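Long-range contacts in 7,8-dihydro-6-hydroxymethylpterin pyrophosphokinase-dihydropteroate synthase (PDB 6JWS), which probably catalyses two consecutive steps of folate biosynthesis, pyrophosphorylation of 6-hydroxymethyl-7,8-dihydropterin by ATP and condensation of the product with 4-aminobenzoate to 7,8-dihydropteroate: residues N175-M180 with L212-F217; L181-Y186 with K237-E242. The protein carries 1 engineered substitution. All coordinates share one frame; numbering follows the deposited sequence.

Contact 1: N175-M180 with L212-F217; sequences NDPLSM and LFFNDF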
ATOM      1  N   ASN B 175      26.721  34.269  33.047  1.00 38.79           N
ATOM      2  CA  ASN B 175      26.411  34.169  34.466  1.00 39.86           C
ATOM      3  C   ASN B 175      24.909  34.121  34.739  1.00 37.88           C
ATOM      4  O   ASN B 175      24.501  33.568  35.762  1.00 36.78           O
ATOM      5  CB  ASN B 175      27.055  35.285  35.291  1.00 45.18           C
ATOM      6  CG  ASN B 175      28.565  35.188  35.342  1.00 49.84           C
ATOM      7  OD1 ASN B 175      29.135  34.102  35.449  1.00 51.06           O
ATOM      8  ND2 ASN B 175      29.221  36.332  35.270  1.00 52.18           N
ATOM      9  N   ASP B 176      24.096  34.712  33.849  1.00 37.59           N
ATOM     10  CA  ASP B 176      22.679  34.872  34.138  1.00 35.07           C
ATOM     11  C   ASP B 176      21.887  35.052  32.846  1.00 34.22           C
ATOM     12  O   ASP B 176      22.451  35.425  31.813  1.00 32.65           O
ATOM     13  CB  ASP B 176      22.441  36.085  35.044  1.00 37.76           C
ATOM     14  CG  ASP B 176      22.815  37.380  34.349  1.00 39.68           C
ATOM     15  OD1 ASP B 176      24.023  37.705  34.337  1.00 40.75           O
ATOM     16  OD2 ASP B 176      21.916  38.009  33.746  1.00 39.32           O
ATOM     17  N   PRO B 177      20.548  34.824  32.885  1.00 35.80           N
ATOM     18  CA  PRO B 177      19.695  34.994  31.709  1.00 34.46           C
ATOM     19  C   PRO B 177      19.625  36.420  31.174  1.00 36.16           C
ATOM     20  O   PRO B 177      19.381  36.629  29.979  1.00 35.83           O
ATOM     21  CB  PRO B 177      18.308  34.478  32.140  1.00 34.53           C
ATOM     22  CG  PRO B 177      18.341  34.429  33.659  1.00 33.38           C
ATOM     23  CD  PRO B 177      19.801  34.294  34.043  1.00 35.51           C
ATOM     24  N   LEU B 178      19.846  37.405  32.056  1.00 37.82           N
ATOM     25  CA  LEU B 178      19.819  38.779  31.570  1.00 34.88           C
ATOM     26  C   LEU B 178      21.074  39.046  30.748  1.00 31.16           C
ATOM     27  O   LEU B 178      20.979  39.582  29.651  1.00 30.73           O
ATOM     28  CB  LEU B 178      19.617  39.791  32.703  1.00 35.96           C
ATOM     29  CG  LEU B 178      19.419  41.237  32.243  1.00 37.38           C
ATOM     30  CD1 LEU B 178      18.520  41.313  31.018  1.00 36.44           C
ATOM     31  CD2 LEU B 178      18.863  42.102  33.361  1.00 41.65           C
ATOM     32  N   SER B 179      22.239  38.622  31.253  1.00 32.03           N
ATOM     33  CA  SER B 179      23.450  38.748  30.447  1.00 34.79           C
ATOM     34  C   SER B 179      23.304  37.930  29.162  1.00 35.15           C
ATOM     35  O   SER B 179      23.678  38.393  28.081  1.00 35.15           O
ATOM     36  CB  SER B 179      24.710  38.375  31.195  1.00 34.22           C
ATOM     37  OG  SER B 179      24.619  38.704  32.576  1.00 34.98           O
ATOM     38  N   MET B 180      22.725  36.728  29.277  1.00 33.76           N
ATOM     39  CA  MET B 180      22.577  35.892  28.094  1.00 35.73           C
ATOM     40  C   MET B 180      21.700  36.587  27.058  1.00 35.83           C
ATOM     41  O   MET B 180      22.035  36.605  25.869  1.00 37.61           O
ATOM     42  CB  MET B 180      22.009  34.506  28.407  1.00 37.35           C
ATOM     43  CG  MET B 180      21.826  33.670  27.146  1.00 37.89           C
ATOM     44  SD  MET B 180      21.941  31.916  27.488  1.00 38.57           S
ATOM     45  CE  MET B 180      20.313  31.640  28.168  1.00 40.80           C
ATOM     46  N   LEU B 212      14.183  29.877  26.895  1.00 25.00           N
ATOM     47  CA  LEU B 212      13.028  29.164  27.407  1.00 24.35           C
ATOM     48  C   LEU B 212      13.287  28.794  28.860  1.00 24.25           C
ATOM     49  O   LEU B 212      12.409  28.893  29.702  1.00 24.62           O
ATOM     50  CB  LEU B 212      12.761  27.924  26.545  1.00 24.44           C
ATOM     51  CG  LEU B 212      12.447  28.183  25.067  1.00 26.01           C
ATOM     52  CD1 LEU B 212      12.445  26.874  24.274  1.00 22.79           C
ATOM     53  CD2 LEU B 212      11.122  28.925  24.891  1.00 22.32           C
ATOM     54  N   PHE B 213      14.492  28.315  29.144  1.00 24.22           N
ATOM     55  CA  PHE B 213      14.816  27.920  30.496  1.00 23.78           C
ATOM     56  C   PHE B 213      16.245  28.350  30.781  1.00 25.18           C
ATOM     57  O   PHE B 213      17.050  28.495  29.866  1.00 24.95           O
ATOM     58  CB  PHE B 213      14.706  26.405  30.670  1.00 23.76           C
ATOM     59  CG  PHE B 213      13.316  25.832  30.565  1.00 26.20           C
ATOM     60  CD1 PHE B 213      12.374  26.058  31.561  1.00 25.91           C
ATOM     61  CD2 PHE B 213      12.954  25.040  29.477  1.00 24.77           C
ATOM     62  CE1 PHE B 213      11.098  25.509  31.469  1.00 25.85           C
ATOM     63  CE2 PHE B 213      11.682  24.492  29.389  1.00 25.46           C
ATOM     64  CZ  PHE B 213      10.752  24.729  30.384  1.00 26.58           C
ATOM     65  N   PHE B 214      16.535  28.544  32.064  1.00 25.63           N
ATOM     66  CA  PHE B 214      17.885  28.840  32.517  1.00 27.14           C
ATOM     67  C   PHE B 214      18.019  28.250  33.915  1.00 27.64           C
ATOM     68  O   PHE B 214      17.439  28.760  34.875  1.00 28.71           O
ATOM     69  CB  PHE B 214      18.142  30.350  32.479  1.00 27.14           C
ATOM     70  CG  PHE B 214      19.595  30.743  32.567  1.00 27.15           C
ATOM     71  CD1 PHE B 214      20.340  30.477  33.705  1.00 25.16           C
ATOM     72  CD2 PHE B 214      20.208  31.402  31.515  1.00 25.92           C
ATOM     73  CE1 PHE B 214      21.678  30.836  33.774  1.00 24.23           C
ATOM     74  CE2 PHE B 214      21.543  31.766  31.591  1.00 26.06           C
ATOM     75  CZ  PHE B 214      22.271  31.488  32.723  1.00 24.80           C
ATOM     76  N   ASN B 215      18.747  27.141  34.003  1.00 28.33           N
ATOM     77  CA  ASN B 215      18.763  26.366  35.226  1.00 30.52           C
ATOM     78  C   ASN B 215      17.316  26.161  35.663  1.00 32.47           C
ATOM     79  O   ASN B 215      16.421  26.085  34.812  1.00 30.06           O
ATOM     80  CB  ASN B 215      19.721  26.975  36.254  1.00 32.57           C
ATOM     81  CG  ASN B 215      21.157  26.962  35.765  1.00 36.17           C
ATOM     82  OD1 ASN B 215      21.527  26.147  34.913  1.00 34.89           O
ATOM     83  ND2 ASN B 215      21.973  27.875  36.276  1.00 35.66           N
ATOM     84  N   ASP B 216      17.107  26.102  36.986  1.00 31.92           N
ATOM     85  CA  ASP B 216      15.790  25.892  37.564  1.00 32.17           C
ATOM     86  C   ASP B 216      15.181  27.224  38.005  1.00 31.31           C
ATOM     87  O   ASP B 216      14.272  27.239  38.827  1.00 32.46           O
ATOM     88  CB  ASP B 216      15.880  24.928  38.746  1.00 33.21           C
ATOM     89  CG  ASP B 216      16.768  25.462  39.861  1.00 36.36           C
ATOM     90  OD1 ASP B 216      17.387  26.535  39.670  1.00 36.73           O
ATOM     91  OD2 ASP B 216      16.825  24.814  40.919  1.00 39.27           O
ATOM     92  N   PHE B 217      15.672  28.338  37.450  1.00 30.96           N
ATOM     93  CA  PHE B 217      15.267  29.662  37.907  1.00 31.40           C
ATOM     94  C   PHE B 217      13.822  29.961  37.506  1.00 35.66           C
ATOM     95  O   PHE B 217      13.357  29.552  36.439  1.00 35.98           O
ATOM     96  CB  PHE B 217      16.159  30.765  37.321  1.00 28.02           C
ATOM     97  CG  PHE B 217      17.626  30.708  37.678  1.00 26.01           C
ATOM     98  CD1 PHE B 217      18.093  29.877  38.684  1.00 25.82           C
ATOM     99  CD2 PHE B 217      18.538  31.519  37.019  1.00 26.25           C
ATOM    100  CE1 PHE B 217      19.445  29.813  38.987  1.00 27.18           C
ATOM    101  CE2 PHE B 217      19.891  31.460  37.326  1.00 27.60           C
ATOM    102  CZ  PHE B 217      20.340  30.608  38.311  1.00 26.90           C
TER
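OD2 of Asp-176, the N-cap residue whose backbone carbonyl carbon rests against the ring of Phe-214, accepts from Ser-179 N across 2.6 Å. The hydrogen arrives from above the carboxylate plane, with an N-H...O angle of 158°, and caps the helix that starts at Pro-177. The backbone O of the same aspartate takes Met-180 N and closes the first turn.

The start of the helix is pressed onto the aromatic end of strand 208-214. Pro-177 lays its ring over a face of Phe-214: CD stands 3.6 Å from the ring centroid, only 3° off the normal, a CH-pi contact. Pro-177 CB reaches out to Phe-214 CD2 at 3.7 Å. Phe-214 presents its ring this way because CG is anti to the backbone N (chi1 -164°), which carries the ring from the strand to the helix start. This pairing belongs to the beta-alpha-beta-beta-alpha-beta core of the HPPK part, a ferredoxin-like layout in which helix 177-190 packs on an antiparallel sheet with strand 208-214 at its margin.

Met-180, one turn on, approaches Phe-214 differently. A turn about its CG-SD bond brings Met-180 CE round to the edge of the Phe-214 ring, 3.4 Å from Phe-214 CD2. Met-180 SD stays oblique to that ring, 5.3 Å from the Phe-214 centroid, in a Met-aromatic contact. Beyond the strand, a type II' turn from Phe-214 to Phe-217 folds the chain back, and Phe-217 offers its ring edge to Pro-177, with CD2 4.3 Å from the proline CD. Asn-215, inside the turn, is held to strand 16-24 through Asn-16 and Ile-17.

Contact 2: L181-Y186 with K237-E242; sequences LVVIKY and KYIHLE. With ATP (adenosine-5'-triphosphate), chain J.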
ATOM      1  N   LEU B 181      20.582  37.171  27.509  1.00 34.76           N
ATOM      2  CA  LEU B 181      19.682  37.826  26.575  1.00 33.64           C
ATOM      3  C   LEU B 181      20.390  38.981  25.863  1.00 33.63           C
ATOM      4  O   LEU B 181      20.194  39.191  24.662  1.00 33.09           O
ATOM      5  CB  LEU B 181      18.423  38.285  27.311  1.00 36.99           C
ATOM      6  CG  LEU B 181      17.362  38.941  26.431  1.00 37.94           C
ATOM      7  CD1 LEU B 181      16.927  38.010  25.304  1.00 37.02           C
ATOM      8  CD2 LEU B 181      16.169  39.358  27.275  1.00 40.38           C
ATOM      9  N   VAL B 182      21.240  39.708  26.601  1.00 32.37           N
ATOM     10  CA  VAL B 182      21.988  40.810  26.009  1.00 33.33           C
ATOM     11  C   VAL B 182      22.841  40.278  24.858  1.00 32.62           C
ATOM     12  O   VAL B 182      22.760  40.791  23.741  1.00 31.54           O
ATOM     13  CB  VAL B 182      22.838  41.570  27.055  1.00 34.71           C
ATOM     14  CG1 VAL B 182      23.761  42.591  26.397  1.00 31.96           C
ATOM     15  CG2 VAL B 182      21.978  42.217  28.142  1.00 31.12           C
ATOM     16  N   VAL B 183      23.631  39.225  25.127  1.00 32.45           N
ATOM     17  CA  VAL B 183      24.457  38.619  24.087  1.00 33.73           C
ATOM     18  C   VAL B 183      23.590  38.092  22.940  1.00 34.82           C
ATOM     19  O   VAL B 183      23.972  38.211  21.775  1.00 37.84           O
ATOM     20  CB  VAL B 183      25.410  37.532  24.617  1.00 34.39           C
ATOM     21  CG1 VAL B 183      26.348  37.059  23.518  1.00 35.43           C
ATOM     22  CG2 VAL B 183      26.218  38.007  25.816  1.00 33.75           C
ATOM     23  N   ILE B 184      22.421  37.523  23.264  1.00 33.47           N
ATOM     24  CA  ILE B 184      21.530  37.007  22.237  1.00 33.64           C
ATOM     25  C   ILE B 184      21.059  38.159  21.353  1.00 37.45           C
ATOM     26  O   ILE B 184      21.006  38.027  20.126  1.00 40.23           O
ATOM     27  CB  ILE B 184      20.358  36.221  22.863  1.00 34.43           C
ATOM     28  CG1 ILE B 184      20.790  34.822  23.312  1.00 33.90           C
ATOM     29  CG2 ILE B 184      19.170  36.163  21.910  1.00 33.63           C
ATOM     30  CD1 ILE B 184      19.892  34.215  24.363  1.00 32.34           C
ATOM     31  N   LYS B 185      20.712  39.288  21.989  1.00 40.38           N
ATOM     32  CA  LYS B 185      20.293  40.487  21.273  1.00 41.08           C
ATOM     33  C   LYS B 185      21.413  40.961  20.354  1.00 39.06           C
ATOM     34  O   LYS B 185      21.144  41.384  19.235  1.00 38.54           O
ATOM     35  CB  LYS B 185      19.823  41.578  22.241  1.00 42.71           C
ATOM     36  CG  LYS B 185      18.524  41.275  22.974  1.00 40.90           C
ATOM     37  CD  LYS B 185      17.339  41.117  22.042  1.00 42.07           C
ATOM     38  CE  LYS B 185      16.137  40.508  22.737  1.00 42.40           C
ATOM     39  NZ  LYS B 185      14.943  40.533  21.865  1.00 42.53           N
ATOM     40  N   TYR B 186      22.662  40.843  20.820  1.00 40.72           N
ATOM     41  CA  TYR B 186      23.816  41.146  19.989  1.00 44.75           C
ATOM     42  C   TYR B 186      23.822  40.230  18.765  1.00 45.58           C
ATOM     43  O   TYR B 186      23.853  40.714  17.629  1.00 46.74           O
ATOM     44  CB  TYR B 186      25.118  41.102  20.799  1.00 51.34           C
ATOM     45  CG  TYR B 186      26.334  41.529  20.014  1.00 57.77           C
ATOM     46  CD1 TYR B 186      26.524  42.856  19.657  1.00 60.13           C
ATOM     47  CD2 TYR B 186      27.286  40.607  19.602  1.00 59.45           C
ATOM     48  CE1 TYR B 186      27.625  43.264  18.922  1.00 62.95           C
ATOM     49  CE2 TYR B 186      28.398  40.999  18.873  1.00 64.57           C
ATOM     50  CZ  TYR B 186      28.567  42.330  18.529  1.00 65.87           C
ATOM     51  OH  TYR B 186      29.649  42.731  17.801  1.00 69.46           O
ATOM     52  N   LYS B 237      32.536  41.329  28.562  1.00 45.68           N
ATOM     53  CA  LYS B 237      32.903  40.250  29.457  1.00 44.11           C
ATOM     54  C   LYS B 237      33.002  38.943  28.669  1.00 44.89           C
ATOM     55  O   LYS B 237      33.612  37.992  29.151  1.00 48.63           O
ATOM     56  CB  LYS B 237      31.875  40.162  30.588  1.00 44.41           C
ATOM     57  CG  LYS B 237      32.047  39.002  31.557  1.00 45.29           C
ATOM     58  CD  LYS B 237      31.133  39.105  32.763  1.00 48.07           C
ATOM     59  CE  LYS B 237      30.988  37.799  33.519  1.00 50.68           C
ATOM     60  NZ  LYS B 237      32.278  37.244  33.993  1.00 54.06           N
ATOM     61  N   TYR B 238      32.411  38.905  27.463  1.00 40.84           N
ATOM     62  CA  TYR B 238      32.290  37.656  26.724  1.00 40.05           C
ATOM     63  C   TYR B 238      32.846  37.777  25.307  1.00 41.44           C
ATOM     64  O   TYR B 238      33.286  36.777  24.744  1.00 39.73           O
ATOM     65  CB  TYR B 238      30.844  37.151  26.700  1.00 35.62           C
ATOM     66  CG  TYR B 238      30.231  36.930  28.056  1.00 32.83           C
ATOM     67  CD1 TYR B 238      30.692  35.925  28.891  1.00 33.80           C
ATOM     68  CD2 TYR B 238      29.180  37.716  28.501  1.00 31.88           C
ATOM     69  CE1 TYR B 238      30.142  35.716  30.148  1.00 32.34           C
ATOM     70  CE2 TYR B 238      28.620  37.521  29.754  1.00 31.45           C
ATOM     71  CZ  TYR B 238      29.101  36.518  30.580  1.00 31.36           C
ATOM     72  OH  TYR B 238      28.548  36.313  31.814  1.00 33.66           O
ATOM     73  N   ILE B 239      32.818  38.989  24.735  1.00 42.75           N
ATOM     74  CA  ILE B 239      33.292  39.187  23.373  1.00 47.89           C
ATOM     75  C   ILE B 239      34.421  40.224  23.367  1.00 52.78           C
ATOM     76  O   ILE B 239      34.368  41.203  24.114  1.00 58.68           O
ATOM     77  CB  ILE B 239      32.117  39.549  22.433  1.00 48.50           C
ATOM     78  CG1 ILE B 239      30.965  38.539  22.536  1.00 48.01           C
ATOM     79  CG2 ILE B 239      32.582  39.725  20.991  1.00 44.50           C
ATOM     80  CD1 ILE B 239      29.703  38.946  21.804  1.00 47.12           C
ATOM     81  N   HIS B 240      35.455  39.977  22.547  1.00 49.66           N
ATOM     82  CA  HIS B 240      36.503  40.947  22.255  1.00 53.29           C
ATOM     83  C   HIS B 240      35.962  41.960  21.252  1.00 57.42           C
ATOM     84  O   HIS B 240      36.039  41.733  20.046  1.00 58.40           O
ATOM     85  CB  HIS B 240      37.743  40.274  21.632  1.00 51.89           C
ATOM     86  CG  HIS B 240      38.628  39.544  22.589  1.00 53.23           C
ATOM     87  ND1 HIS B 240      38.730  38.161  22.597  1.00 53.14           N
ATOM     88  CD2 HIS B 240      39.467  39.990  23.552  1.00 55.60           C
ATOM     89  CE1 HIS B 240      39.576  37.787  23.538  1.00 56.47           C
ATOM     90  NE2 HIS B 240      40.048  38.895  24.140  1.00 56.62           N
ATOM     91  N   LEU B 241      35.424  43.078  21.756  1.00 64.72           N
ATOM     92  CA  LEU B 241      34.713  44.021  20.903  1.00 75.48           C
ATOM     93  C   LEU B 241      35.679  44.944  20.158  1.00 84.14           C
ATOM     94  O   LEU B 241      36.699  45.364  20.704  1.00 86.33           O
ATOM     95  CB  LEU B 241      33.714  44.814  21.748  1.00 71.29           C
ATOM     96  CG  LEU B 241      32.517  44.008  22.245  1.00 70.72           C
ATOM     97  CD1 LEU B 241      31.940  44.622  23.511  1.00 72.54           C
ATOM     98  CD2 LEU B 241      31.455  43.892  21.163  1.00 67.76           C
ATOM     99  N   GLU B 242      35.317  45.252  18.905  1.00 91.94           N
ATOM    100  CA  GLU B 242      36.073  46.125  18.019  1.00100.60           C
ATOM    101  C   GLU B 242      35.944  47.574  18.510  1.00101.76           C
ATOM    102  O   GLU B 242      36.944  48.314  18.402  1.00 98.80           O
ATOM    103  CB  GLU B 242      35.530  46.010  16.592  1.00101.61           C
ATOM    104  CG  GLU B 242      36.584  46.180  15.511  1.00107.91           C
ATOM    105  CD  GLU B 242      37.117  44.891  14.901  1.00110.82           C
ATOM    106  OE1 GLU B 242      37.345  43.920  15.657  1.00110.20           O
ATOM    107  OE2 GLU B 242      37.298  44.859  13.665  1.00107.54           O
TER
HETATM  108  PG  ATP J 802       8.994  37.126  23.300  1.00 96.31           P
HETATM  109  O1G ATP J 802       8.117  36.120  22.577  1.00 95.12           O
HETATM  110  O2G ATP J 802       8.542  37.382  24.728  1.00 81.77           O
HETATM  111  O3G ATP J 802      10.461  36.759  23.215  1.00 81.21           O
HETATM  112  PB  ATP J 802       8.226  39.003  21.082  1.00 77.43           P
HETATM  113  O1B ATP J 802       7.822  40.433  21.174  1.00 82.66           O
HETATM  114  O2B ATP J 802       7.257  37.998  20.538  1.00 81.12           O
HETATM  115  O3B ATP J 802       8.780  38.539  22.516  1.00 82.61           O
HETATM  116  PA  ATP J 802      11.067  39.369  20.474  1.00 88.18           P
HETATM  117  O1A ATP J 802      11.869  38.159  20.844  1.00 87.24           O
HETATM  118  O2A ATP J 802      11.538  40.204  19.328  1.00 88.54           O
HETATM  119  O3A ATP J 802       9.555  38.915  20.200  1.00 79.63           O
HETATM  120  O5' ATP J 802      10.875  40.304  21.765  1.00 75.90           O
HETATM  121  C5' ATP J 802      11.422  39.848  23.030  1.00 66.62           C
HETATM  122  C4' ATP J 802      10.938  40.747  24.137  1.00 58.58           C
HETATM  123  O4' ATP J 802      10.458  39.949  25.252  1.00 49.98           O
HETATM  124  C3' ATP J 802      12.002  41.681  24.724  1.00 55.61           C
HETATM  125  O3' ATP J 802      11.386  42.912  25.079  1.00 58.21           O
HETATM  126  C2' ATP J 802      12.541  40.859  25.899  1.00 50.80           C
HETATM  127  O2' ATP J 802      13.055  41.608  26.975  1.00 55.43           O
HETATM  128  C1' ATP J 802      11.284  40.147  26.381  1.00 45.08           C
HETATM  129  N9  ATP J 802      11.564  38.858  27.016  1.00 38.10           N
HETATM  130  C8  ATP J 802      11.112  38.452  28.245  1.00 37.18           C
HETATM  131  N7  ATP J 802      11.519  37.245  28.560  1.00 35.78           N
HETATM  132  C5  ATP J 802      12.256  36.827  27.459  1.00 32.54           C
HETATM  133  C6  ATP J 802      12.931  35.625  27.176  1.00 29.74           C
HETATM  134  N6  ATP J 802      12.976  34.602  28.020  1.00 25.12           N
HETATM  135  N1  ATP J 802      13.575  35.532  25.984  1.00 30.50           N
HETATM  136  C2  ATP J 802      13.528  36.576  25.143  1.00 30.01           C
HETATM  137  N3  ATP J 802      12.919  37.750  25.306  1.00 32.46           N
HETATM  138  C4  ATP J 802      12.295  37.815  26.500  1.00 33.68           C
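Ile-239 pushes its CD1 obliquely against the ring of Tyr-186, 3.7 Å from CD2, joining helix 177-190 of the ferredoxin-like HPPK core to the irregular chain that follows helix 228-236. CG1 of Val-183, one turn earlier on the helix, stands 4.2 Å from the same Ile-239 CD1, so this methyl packs against two helix residues. The other valine branch, CG2, lies 4.0 Å from Tyr-238 CD2, the two side chains crossing at about a right angle. Leu-241 slides past Tyr-186 in the opposite direction and brings its CD2 near the phenol oxygen. A chi1 of -175° points the Tyr-186 ring out toward Ile-239 and Leu-241.

Leu-181 and Lys-185 of the same helix turn to ATP instead. Leu-181 CD1 touches the adenine at C2, 3.7 Å away, and the chain of Lys-185, bent at chi2 (-62°), sets NZ 3.8 Å from C5' of the nucleotide.

Farther out, Leu-235 of helix 228-236 backs both Tyr-186 and Leu-241. The backbones of Tyr-238 and His-240 are tied to Lys-96 and Glu-94, and Tyr-238 OH is hydrogen-bonded to Asn-175 N.

Overall arrangement
Contacts 1 and 2 share helix 177-190, with centres 15 Å apart, and interleave in sequence. Contact 1 lies at the start of the helix and fixes it to a sheet strand; contact 2 takes the following turns and holds a loop. Both are largely buried, but 237-242 reaches the surface, with His-240 and Glu-242 exposed. Contact 1 is apolar and aromatic, a proline and a methionine set around one phenylalanine, its cap being internal to 175-180; contact 2 joins branched aliphatic methyls to tyrosine rings. Segment 181-186 also touches ATP, through residues that take no part in the contact with 237-242, while the Pro-177 side chain stays about 7 Å from the nucleotide.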